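Local atomic coordinates of nitrate transport protein (Parabacteroides distasonis, PDB entry 3HN0), a protein that probably serves as the solute-binding component of an ABC transporter, perhaps one for nitrate or a related small molecule. Residues 21-26 / 200-205; 153-158 / 237-242; 208-211 / 216-219; 61-66 / 266-271. All coordinates share one frame; numbering follows the deposited sequence. Where two conformers were deposited one is given.

Contact 1 (21-26 / 200-205)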
loop_
_atom_site.group_PDB
_atom_site.type_symbol
_atom_site.label_atom_id
_atom_site.label_comp_id
_atom_site.label_asym_id
_atom_site.label_seq_id
_atom_site.Cartn_x
_atom_site.Cartn_y
_atom_site.Cartn_z
ATOM N N ALA A 21 -1.677 14.887 17.834
ATOM C CA ALA A 21 -2.038 14.883 19.251
ATOM C C ALA A 21 -0.929 15.399 20.133
ATOM O O ALA A 21 -1.188 16.149 21.080
ATOM C CB ALA A 21 -2.491 13.469 19.714
ATOM N N ASP A 22 0.303 14.975 19.864
ATOM C CA ASP A 22 1.383 15.350 20.735
ATOM C C ASP A 22 1.684 16.864 20.629
ATOM O O ASP A 22 2.309 17.406 21.501
ATOM C CB ASP A 22 2.653 14.568 20.513
ATOM C CG ASP A 22 3.656 14.768 21.653
ATOM O OD1 ASP A 22 3.281 14.517 22.810
ATOM O OD2 ASP A 22 4.805 15.173 21.406
ATOM N N TRP A 23 1.232 17.513 19.573
ATOM C CA TRP A 23 1.400 18.981 19.476
ATOM C C TRP A 23 0.422 19.747 20.354
ATOM O O TRP A 23 0.652 20.906 20.707
ATOM C CB TRP A 23 1.240 19.440 18.045
ATOM C CG TRP A 23 2.373 19.051 17.079
ATOM C CD1 TRP A 23 3.403 18.175 17.309
ATOM C CD2 TRP A 23 2.552 19.535 15.756
ATOM N NE1 TRP A 23 4.208 18.083 16.178
ATOM C CE2 TRP A 23 3.704 18.907 15.220
ATOM C CE3 TRP A 23 1.832 20.395 14.939
ATOM C CZ2 TRP A 23 4.128 19.137 13.925
ATOM C CZ3 TRP A 23 2.269 20.630 13.675
ATOM C CH2 TRP A 23 3.423 20.006 13.183
ATOM N N LEU A 24 -0.684 19.106 20.716
ATOM C CA LEU A 24 -1.590 19.680 21.712
ATOM C C LEU A 24 -1.019 19.473 23.068
ATOM O O LEU A 24 -1.015 20.382 23.908
ATOM C CB LEU A 24 -2.986 19.029 21.630
ATOM C CG LEU A 24 -3.787 19.431 20.416
ATOM C CD1 LEU A 24 -5.030 18.537 20.276
ATOM C CD2 LEU A 24 -4.203 20.897 20.566
ATOM N N GLU A 25 -0.519 18.267 23.302
ATOM C CA GLU A 25 0.072 17.924 24.581
ATOM C C GLU A 25 1.311 18.769 24.867
ATOM O O GLU A 25 1.440 19.306 25.953
ATOM C CB GLU A 25 0.422 16.425 24.621
ATOM C CG GLU A 25 0.997 15.927 25.976
ATOM C CD GLU A 25 -0.030 15.880 27.123
ATOM O OE1 GLU A 25 -1.261 15.956 26.879
ATOM O OE2 GLU A 25 0.405 15.760 28.297
ATOM N N ASN A 26 2.198 18.885 23.872
ATOM C CA ASN A 26 3.543 19.469 24.005
ATOM C C ASN A 26 3.867 20.285 22.756
ATOM O O ASN A 26 4.592 19.814 21.872
ATOM C CB ASN A 26 4.590 18.367 24.102
ATOM C CG ASN A 26 4.490 17.579 25.402
ATOM O OD1 ASN A 26 4.724 18.115 26.482
ATOM N ND2 ASN A 26 4.126 16.289 25.292
ATOM N N GLU A 200 7.768 19.317 9.266
ATOM C CA GLU A 200 7.694 17.882 8.869
ATOM C C GLU A 200 8.458 17.030 9.861
ATOM O O GLU A 200 7.987 15.986 10.231
ATOM C CB GLU A 200 8.209 17.628 7.459
ATOM C CG GLU A 200 7.352 18.251 6.384
ATOM C CD GLU A 200 7.848 17.930 4.985
ATOM O OE1 GLU A 200 9.074 18.061 4.738
ATOM O OE2 GLU A 200 7.005 17.558 4.132
ATOM N N ASP A 201 9.660 17.420 10.255
ATOM C CA ASP A 201 10.384 16.680 11.266
ATOM C C ASP A 201 9.542 16.520 12.529
ATOM O O ASP A 201 9.471 15.427 13.095
ATOM C CB ASP A 201 11.715 17.340 11.642
ATOM C CG ASP A 201 12.754 17.371 10.520
ATOM O OD1 ASP A 201 12.607 16.674 9.516
ATOM O OD2 ASP A 201 13.742 18.140 10.700
ATOM N N ALA A 202 8.903 17.605 12.985
ATOM C CA ALA A 202 8.134 17.505 14.235
ATOM C C ALA A 202 6.889 16.658 14.036
ATOM O O ALA A 202 6.455 15.961 14.936
ATOM C CB ALA A 202 7.771 18.897 14.735
ATOM N N LEU A 203 6.301 16.710 12.828
ATOM C CA LEU A 203 5.111 15.930 12.557
ATOM C C LEU A 203 5.432 14.449 12.501
ATOM O O LEU A 203 4.651 13.632 12.951
ATOM C CB LEU A 203 4.448 16.391 11.252
ATOM C CG LEU A 203 3.125 15.718 10.932
ATOM C CD1 LEU A 203 2.173 15.730 12.100
ATOM C CD2 LEU A 203 2.496 16.450 9.688
ATOM N N ARG A 204 6.579 14.102 11.934
ATOM C CA ARG A 204 7.042 12.712 11.982
ATOM C C ARG A 204 7.126 12.212 13.414
ATOM O O ARG A 204 6.715 11.109 13.701
ATOM C CB ARG A 204 8.385 12.549 11.306
ATOM C CG ARG A 204 8.331 12.631 9.831
ATOM C CD ARG A 204 9.744 12.349 9.152
ATOM N NE ARG A 204 9.626 12.740 7.753
ATOM C CZ ARG A 204 10.011 13.885 7.230
ATOM N NH1 ARG A 204 10.788 14.739 7.886
ATOM N NH2 ARG A 204 9.713 14.143 5.977
ATOM N N ALA A 205 7.649 13.026 14.325
ATOM C CA ALA A 205 7.748 12.634 15.702
ATOM C C ALA A 205 6.386 12.427 16.341
ATOM O O ALA A 205 6.147 11.440 17.073
ATOM C CB ALA A 205 8.553 13.687 16.481
HETATM O O HOH W 1 6.481 16.815 17.833
#

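Contact 2 (153-158 / 237-242)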
loop_
_atom_site.group_PDB
_atom_site.type_symbol
_atom_site.label_atom_id
_atom_site.label_comp_id
_atom_site.label_asym_id
_atom_site.label_seq_id
_atom_site.Cartn_x
_atom_site.Cartn_y
_atom_site.Cartn_z
ATOM N N PHE A 153 -15.941 7.098 14.643
ATOM C CA PHE A 153 -17.319 6.593 14.473
ATOM C C PHE A 153 -17.296 5.073 14.277
ATOM O O PHE A 153 -18.173 4.340 14.749
ATOM C CB PHE A 153 -17.925 7.244 13.243
ATOM C CG PHE A 153 -17.923 8.715 13.315
ATOM C CD1 PHE A 153 -18.821 9.354 14.155
ATOM C CD2 PHE A 153 -16.983 9.488 12.556
ATOM C CE1 PHE A 153 -18.837 10.751 14.245
ATOM C CE2 PHE A 153 -16.989 10.872 12.658
ATOM C CZ PHE A 153 -17.915 11.503 13.525
ATOM N N LEU A 154 -16.315 4.622 13.518
ATOM C CA LEU A 154 -16.096 3.190 13.287
ATOM C C LEU A 154 -15.998 2.428 14.613
ATOM O O LEU A 154 -16.686 1.440 14.839
ATOM C CB LEU A 154 -14.824 2.987 12.479
ATOM C CG LEU A 154 -14.386 1.558 12.117
ATOM C CD1 LEU A 154 -15.507 0.759 11.468
ATOM C CD2 LEU A 154 -13.106 1.594 11.167
ATOM N N SER A 155 -15.111 2.903 15.481
ATOM C CA SER A 155 -14.889 2.276 16.789
ATOM C C SER A 155 -16.145 2.300 17.649
ATOM O O SER A 155 -16.490 1.308 18.323
ATOM C CB SER A 155 -13.747 2.988 17.531
ATOM O OG SER A 155 -12.512 2.754 16.878
ATOM N N ILE A 156 -16.821 3.436 17.619
ATOM C CA ILE A 156 -18.070 3.604 18.421
ATOM C C ILE A 156 -19.153 2.617 17.938
ATOM O O ILE A 156 -19.832 1.960 18.745
ATOM C CB ILE A 156 -18.563 5.057 18.315
ATOM C CG1 ILE A 156 -17.565 5.987 19.011
ATOM C CG2 ILE A 156 -20.017 5.214 18.869
ATOM C CD1 ILE A 156 -17.797 7.455 18.678
ATOM N N ALA A 157 -19.311 2.495 16.618
ATOM C CA ALA A 157 -20.282 1.587 16.032
ATOM C C ALA A 157 -19.952 0.143 16.375
ATOM O O ALA A 157 -20.823 -0.624 16.751
ATOM C CB ALA A 157 -20.310 1.764 14.486
ATOM N N LEU A 158 -18.679 -0.204 16.248
ATOM C CA LEU A 158 -18.203 -1.563 16.582
ATOM C C LEU A 158 -18.402 -1.906 18.068
ATOM O O LEU A 158 -18.740 -3.048 18.395
ATOM C CB LEU A 158 -16.728 -1.744 16.174
ATOM C CG LEU A 158 -16.484 -1.818 14.658
ATOM C CD1 LEU A 158 -14.982 -1.731 14.383
ATOM C CD2 LEU A 158 -17.085 -3.079 14.050
ATOM N N ILE A 237 -6.474 3.559 16.589
ATOM C CA ILE A 237 -5.253 4.214 16.070
ATOM C C ILE A 237 -4.599 3.387 14.979
ATOM O O ILE A 237 -4.258 3.912 13.923
ATOM C CB ILE A 237 -4.299 4.553 17.203
ATOM C CG1 ILE A 237 -4.926 5.689 18.017
ATOM C CG2 ILE A 237 -2.933 4.976 16.641
ATOM C CD1 ILE A 237 -4.016 6.252 19.095
ATOM N N GLU A 238 -4.526 2.058 15.192
ATOM C CA GLU A 238 -3.977 1.167 14.176
ATOM C C GLU A 238 -4.698 1.290 12.842
ATOM O O GLU A 238 -4.056 1.367 11.773
ATOM C CB GLU A 238 -3.973 -0.310 14.606
ATOM C CG GLU A 238 -2.942 -0.716 15.635
ATOM C CD GLU A 238 -3.276 -2.084 16.307
ATOM O OE1 GLU A 238 -4.002 -2.949 15.710
ATOM O OE2 GLU A 238 -2.807 -2.274 17.446
ATOM N N ARG A 239 -6.036 1.324 12.883
ATOM C CA ARG A 239 -6.828 1.496 11.675
ATOM C C ARG A 239 -6.627 2.830 10.939
ATOM O O ARG A 239 -6.892 2.932 9.764
ATOM C CB ARG A 239 -8.316 1.271 11.962
ATOM C CG ARG A 239 -8.630 -0.186 12.288
ATOM C CD ARG A 239 -10.116 -0.485 12.226
ATOM N NE ARG A 239 -10.782 0.130 13.359
ATOM C CZ ARG A 239 -11.156 -0.485 14.487
ATOM N NH1 ARG A 239 -10.931 -1.786 14.715
ATOM N NH2 ARG A 239 -11.763 0.218 15.411
ATOM N N CYS A 240 -6.193 3.856 11.656
ATOM C CA CYS A 240 -5.941 5.145 11.021
ATOM C C CYS A 240 -4.666 5.138 10.200
ATOM O O CYS A 240 -4.496 6.024 9.341
ATOM C CB CYS A 240 -5.845 6.291 12.064
ATOM S SG CYS A 240 -7.418 6.563 12.885
ATOM N N LYS A 241 -3.759 4.183 10.438
ATOM C CA LYS A 241 -2.544 4.080 9.592
ATOM C C LYS A 241 -1.807 5.445 9.553
ATOM O O LYS A 241 -1.612 6.065 8.489
ATOM C CB LYS A 241 -2.886 3.624 8.157
ATOM C CG LYS A 241 -3.579 2.220 8.066
ATOM C CD LYS A 241 -2.671 1.107 8.595
ATOM C CE LYS A 241 -3.312 -0.301 8.495
ATOM N NZ LYS A 241 -4.095 -0.633 9.718
ATOM N N ILE A 242 -1.363 5.851 10.730
ATOM C CA ILE A 242 -0.752 7.149 10.967
ATOM C C ILE A 242 0.738 7.070 10.592
ATOM O O ILE A 242 1.488 6.269 11.151
ATOM C CB ILE A 242 -0.971 7.619 12.444
ATOM C CG1 ILE A 242 -2.477 7.707 12.776
ATOM C CG2 ILE A 242 -0.237 8.939 12.751
ATOM C CD1 ILE A 242 -3.259 8.869 12.064
#

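Contact 3 (208-211 / 216-219)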
loop_
_atom_site.group_PDB
_atom_site.type_symbol
_atom_site.label_atom_id
_atom_site.label_comp_id
_atom_site.label_asym_id
_atom_site.label_seq_id
_atom_site.Cartn_x
_atom_site.Cartn_y
_atom_site.Cartn_z
ATOM N N GLN A 208 4.851 9.238 15.000
ATOM C CA GLN A 208 5.522 8.089 15.604
ATOM C C GLN A 208 5.001 7.830 17.015
ATOM O O GLN A 208 4.767 6.680 17.426
ATOM C CB GLN A 208 7.041 8.312 15.613
ATOM C CG GLN A 208 7.827 7.167 16.185
ATOM C CD GLN A 208 9.317 7.245 15.812
ATOM O OE1 GLN A 208 10.150 7.562 16.647
ATOM N NE2 GLN A 208 9.629 7.004 14.542
ATOM N N LYS A 209 4.808 8.902 17.749
ATOM C CA LYS A 209 4.326 8.808 19.092
ATOM C C LYS A 209 2.916 8.237 19.135
ATOM O O LYS A 209 2.641 7.457 20.009
ATOM C CB LYS A 209 4.370 10.152 19.806
ATOM C CG LYS A 209 4.106 9.987 21.299
ATOM C CD LYS A 209 4.306 11.290 22.058
ATOM C CE LYS A 209 4.150 11.170 23.570
ATOM N NZ LYS A 209 4.522 12.485 24.249
ATOM N N ALA A 210 2.023 8.679 18.240
ATOM C CA ALA A 210 0.689 8.107 18.147
ATOM C C ALA A 210 0.758 6.607 17.955
ATOM O O ALA A 210 0.008 5.884 18.608
ATOM C CB ALA A 210 -0.149 8.792 17.000
ATOM N N VAL A 211 1.629 6.150 17.057
ATOM C CA VAL A 211 1.745 4.701 16.707
ATOM C C VAL A 211 2.399 3.858 17.805
ATOM O O VAL A 211 1.978 2.717 18.094
ATOM C CB VAL A 211 2.513 4.548 15.381
ATOM C CG1 VAL A 211 2.949 3.120 15.175
ATOM C CG2 VAL A 211 1.580 5.093 14.225
ATOM N N GLU A 216 -1.260 6.526 25.574
ATOM C CA GLU A 216 -0.898 7.854 26.047
ATOM C C GLU A 216 -1.455 8.925 25.125
ATOM O O GLU A 216 -1.861 9.979 25.563
ATOM C CB GLU A 216 0.638 7.960 26.122
ATOM C CG GLU A 216 1.242 7.041 27.188
ATOM C CD GLU A 216 1.605 5.564 26.752
ATOM O OE1 GLU A 216 1.187 5.038 25.689
ATOM O OE2 GLU A 216 2.326 4.900 27.538
ATOM N N THR A 217 -1.465 8.620 23.838
ATOM C CA THR A 217 -2.008 9.527 22.805
ATOM C C THR A 217 -3.509 9.719 23.049
ATOM O O THR A 217 -3.992 10.840 23.104
ATOM C CB THR A 217 -1.707 8.985 21.415
ATOM O OG1 THR A 217 -0.285 8.883 21.243
ATOM C CG2 THR A 217 -2.326 9.874 20.280
ATOM N N ILE A 218 -4.227 8.605 23.233
ATOM C CA ILE A 218 -5.634 8.652 23.490
ATOM C C ILE A 218 -5.941 9.440 24.759
ATOM O O ILE A 218 -6.833 10.287 24.787
ATOM C CB ILE A 218 -6.233 7.220 23.568
ATOM C CG1 ILE A 218 -6.184 6.557 22.172
ATOM C CG2 ILE A 218 -7.684 7.263 24.110
ATOM C CD1 ILE A 218 -6.361 5.049 22.145
ATOM N N HIS A 219 -5.193 9.137 25.819
ATOM C CA HIS A 219 -5.324 9.804 27.088
ATOM C C HIS A 219 -5.212 11.305 26.905
ATOM O O HIS A 219 -6.014 12.061 27.439
ATOM C CB HIS A 219 -4.231 9.293 28.049
ATOM C CG HIS A 219 -4.411 9.743 29.460
ATOM N ND1 HIS A 219 -5.308 9.136 30.312
ATOM C CD2 HIS A 219 -3.804 10.716 30.177
ATOM C CE1 HIS A 219 -5.263 9.733 31.486
ATOM N NE2 HIS A 219 -4.365 10.698 31.431
#

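Contact 4 (61-66 / 266-271)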
loop_
_atom_site.group_PDB
_atom_site.type_symbol
_atom_site.label_atom_id
_atom_site.label_comp_id
_atom_site.label_asym_id
_atom_site.label_seq_id
_atom_site.Cartn_x
_atom_site.Cartn_y
_atom_site.Cartn_z
ATOM N N PRO A 61 -9.178 17.650 3.402
ATOM C CA PRO A 61 -9.148 16.603 2.401
ATOM C C PRO A 61 -8.296 17.019 1.209
ATOM O O PRO A 61 -8.264 18.213 0.821
ATOM C CB PRO A 61 -10.604 16.464 2.004
ATOM C CG PRO A 61 -11.351 16.802 3.262
ATOM C CD PRO A 61 -10.562 17.977 3.792
HETATM N N MSE A 62 -7.582 16.029 0.672
HETATM C CA MSE A 62 -6.746 16.243 -0.510
HETATM C C MSE A 62 -7.540 16.860 -1.663
HETATM O O MSE A 62 -7.014 17.731 -2.380
HETATM C CB MSE A 62 -6.084 14.923 -0.948
HETATM C CG MSE A 62 -5.108 14.984 -2.043
HETATM SE SE MSE A 62 -3.560 16.030 -1.733
HETATM C CE MSE A 62 -2.785 14.803 -0.451
ATOM N N ILE A 63 -8.790 16.445 -1.857
ATOM C CA ILE A 63 -9.559 17.050 -2.997
ATOM C C ILE A 63 -9.728 18.566 -2.790
ATOM O O ILE A 63 -9.612 19.342 -3.723
ATOM C CB ILE A 63 -10.885 16.309 -3.319
ATOM C CG1 ILE A 63 -11.874 16.337 -2.170
ATOM C CG2 ILE A 63 -10.583 14.804 -3.662
ATOM C CD1 ILE A 63 -13.292 15.874 -2.623
ATOM N N ASN A 64 -9.951 19.000 -1.550
ATOM C CA ASN A 64 -10.056 20.430 -1.275
ATOM C C ASN A 64 -8.766 21.120 -1.535
ATOM O O ASN A 64 -8.735 22.243 -2.041
ATOM C CB ASN A 64 -10.501 20.710 0.175
ATOM C CG ASN A 64 -11.913 20.187 0.476
ATOM O OD1 ASN A 64 -12.113 18.975 0.553
ATOM N ND2 ASN A 64 -12.874 21.090 0.653
ATOM N N ALA A 65 -7.674 20.486 -1.146
ATOM C CA ALA A 65 -6.351 21.074 -1.339
ATOM C C ALA A 65 -6.106 21.297 -2.829
ATOM O O ALA A 65 -5.731 22.407 -3.280
ATOM C CB ALA A 65 -5.273 20.163 -0.697
ATOM N N ALA A 66 -6.406 20.282 -3.622
ATOM C CA ALA A 66 -6.274 20.392 -5.063
ATOM C C ALA A 66 -7.113 21.505 -5.667
ATOM O O ALA A 66 -6.632 22.274 -6.518
ATOM C CB ALA A 66 -6.593 19.062 -5.731
ATOM N N PRO A 266 -14.886 15.374 -11.822
ATOM C CA PRO A 266 -13.774 16.316 -12.076
ATOM C C PRO A 266 -13.911 17.667 -11.354
ATOM O O PRO A 266 -12.901 18.319 -11.044
ATOM C CB PRO A 266 -13.823 16.530 -13.604
ATOM C CG PRO A 266 -15.068 15.867 -14.084
ATOM C CD PRO A 266 -15.577 14.946 -13.056
ATOM N N LYS A 267 -15.150 18.116 -11.131
ATOM C CA LYS A 267 -15.365 19.334 -10.382
ATOM C C LYS A 267 -14.830 19.240 -8.970
ATOM O O LYS A 267 -14.420 20.255 -8.448
ATOM C CB LYS A 267 -16.845 19.738 -10.362
ATOM C CG LYS A 267 -17.408 20.198 -11.734
ATOM C CD LYS A 267 -18.851 20.778 -11.621
ATOM N N ALA A 268 -14.813 18.044 -8.373
ATOM C CA ALA A 268 -14.343 17.892 -6.964
ATOM C C ALA A 268 -12.871 18.321 -6.791
ATOM O O ALA A 268 -12.469 18.698 -5.681
ATOM C CB ALA A 268 -14.544 16.449 -6.468
ATOM N N VAL A 269 -12.065 18.264 -7.867
ATOM C CA VAL A 269 -10.659 18.685 -7.746
ATOM C C VAL A 269 -10.401 19.990 -8.485
ATOM O O VAL A 269 -9.264 20.388 -8.641
ATOM C CB VAL A 269 -9.713 17.587 -8.248
ATOM C CG1 VAL A 269 -9.862 16.337 -7.313
ATOM C CG2 VAL A 269 -9.977 17.251 -9.757
ATOM N N GLY A 270 -11.463 20.639 -8.942
ATOM C CA GLY A 270 -11.359 21.875 -9.660
ATOM C C GLY A 270 -11.133 21.751 -11.147
ATOM O O GLY A 270 -10.672 22.711 -11.773
ATOM N N GLY A 271 -11.464 20.593 -11.722
ATOM C CA GLY A 271 -11.526 20.464 -13.177
ATOM C C GLY A 271 -10.258 19.978 -13.863
ATOM O O GLY A 271 -10.263 19.730 -15.064
#

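Contact 1 (21-26 / 200-205)
W23, on the short helix 21-25, lays the edge of its indole against A202 and L203 of helix 196-212, so that two helices flanking the large mixed sheet of what appears to be a two-lobed solute-binding fold are joined. The tight part lies at the six-membered ring: CZ2 of W23 comes to 3.4 Å from the backbone N of L203 and to 3.7 Å from CB of A202. L203, with CG anti to its own N (chi1 -175°), carries CD1 over one face of the indole, near the rim and 4.3 Å above the plane. F20 meets the ring edge-to-face, and V35 and V37 of strand 33-40 pack on the same side chain. The pyrrole NH is on the watered side, where a water accepts weakly from NE1 and donates to the carbonyl of A202, which water and indole share. Farther out, exposed N26 gives its ND2 to OD1 of D22. Shortening W23 to an alanine is likely to open a gap between helix 196-212 and strand 33-40 and to leave the water without its indole donor. The direct bond from NE1 of W23 to O of A202 is weak, 3.3 Å long with an N-H...O angle of 154°.

Contact 2 (153-158 / 237-242)
R239, near the end of helix 234-240, reaches across to L154, S155 and L158 on helix 153-160. In this apparently two-lobed solute-binding fold the arginine thereby appears to span the two lobes: the helix carrying it leads into edge strand 242-246 of the large sheet, whereas helix 153-160 packs with the three-stranded sheet of the other lobe. From CB the chain leaves with CG anti to the carbonyl carbon (chi1 -69°) and runs out extended, then bends at chi3 (-72°) before the guanidinium. At CD it meets a methyl, CD2 of L154, at 3.8 Å. The same methyl lies 3.5 Å from NE of R239, obliquely placed to the guanidinium, while NE is also salt-bridged to E151, just ahead of the facing helix. Farther out, L158 comes from the opposite direction and sets CD1 over one face of the guanidinium, toward the rim, 4.0 Å from CZ and about equally near NH1 and NH2. I166 of strand 165-169 packs against all three of R239, L154 and L158. E151 also binds the hydroxyl of S155, which has a further partner in S236; one carboxylate thus ties together the arginine and the serine, and probably stabilises the arginine's charge. Behind the arginine its carbonyl is bound by Y87, in the opposite lobe. At the tip, NH2 of R239 meets OG of S155 in the guanidinium plane, 3.0 Å away but bent to 126°, a weak bond.

Contact 3 (208-211 / 216-219)
A210 and T217 bring the backbones of two successive helices to 5.6 Å between their CA atoms, close enough for the T217 side chain to rest directly on the main chain of its neighbour. The motif is a tight alpha-alpha turn, in which helix 196-212 gives way to helix 214-223 with Y213 alone between them. A210 has just a methyl to offer here, and T217 turns both of its branches to it. The T217 hydroxyl stands anti to the carbonyl carbon (chi1 -60°), where OG1 binds the carbonyl of Y213, one turn back, at the junction itself. OG1 of T217 also lies 3.5 Å from O of K209, a contact and not a bond. The other branch is apolar: CG2 of T217 lies 4.1 Å from CB of A210, and I18 of helix 16-19 packs on both residues. Cutting T217 back to an alanine would probably leave the Y213 carbonyl without its hydroxyl partner and open a gap beside A210. Beside this, K209 runs out fully extended, passing the second helix at a looser distance, and its ammonium is held by D22. Away from the junction V211 packs on Q229 of the second subunit. The closest approach between 208-211 and 216-219 is polar atom to carbon, OG1 of T217 standing 3.3 Å from CA of A210.

Contact 4 (61-66 / 266-271)
I63 and V269 bring their backbones to 5.1 Å between CA atoms, and their side chains cross at about a right angle. Most of the contact is apolar. CG2 of I63 touches CG1 of V269 at 4.0 Å, while the other branch of the isoleucine, CG1, occupies the crowded position between backbone N and carbonyl carbon (chi1 62°) and carries CD1 to 4.1 Å from CB of A268. One turn on, CB of A66 faces CB of V269 at 4.3 Å. F257 and I261 of helix 251-264 also pack on I63. In what appears to be the larger-sheet lobe of a two-lobed solute-binding fold, these residues join helix 62-70, which follows strand 57-61, to the 3-10 turn after helix 251-264. Polar atoms meet across the seam too, but as acceptors: O of I63 and O of A268 are carbonyl oxygens 3.5 Å apart, neither able to donate. The next carbonyl, that of V269, accepts from ND2 of N70. Within the turn, O of P266 accepts from N of G271 at 2.8 Å and from N of V269 on the opposite face of its carbonyl plane, while at G270 (phi 86°) a side chain would press on the preceding carbonyl.

Contacts 1, 2 and 3 form a continuous run, with contact 3 in the middle. Contacts 1 and 3 share helix 196-212, have centres about 10 Å apart and are joined by a salt bridge, D22 OD1 to K209 NZ at 2.8 Å, and by A21 CB against T217 CG2 at 3.6 Å. Contact 2 lies about 14 Å from contact 3 between centres and meets it through I237, whose CD1 is 3.8 Å from CG1 of I218. Contact 4 stands apart, about 31 Å from contact 3 between centres and on the opposite side of the chain's centre. In solute-binding proteins of this kind the ligand usually sits between the lobes; of the four, contact 2 appears to bridge them.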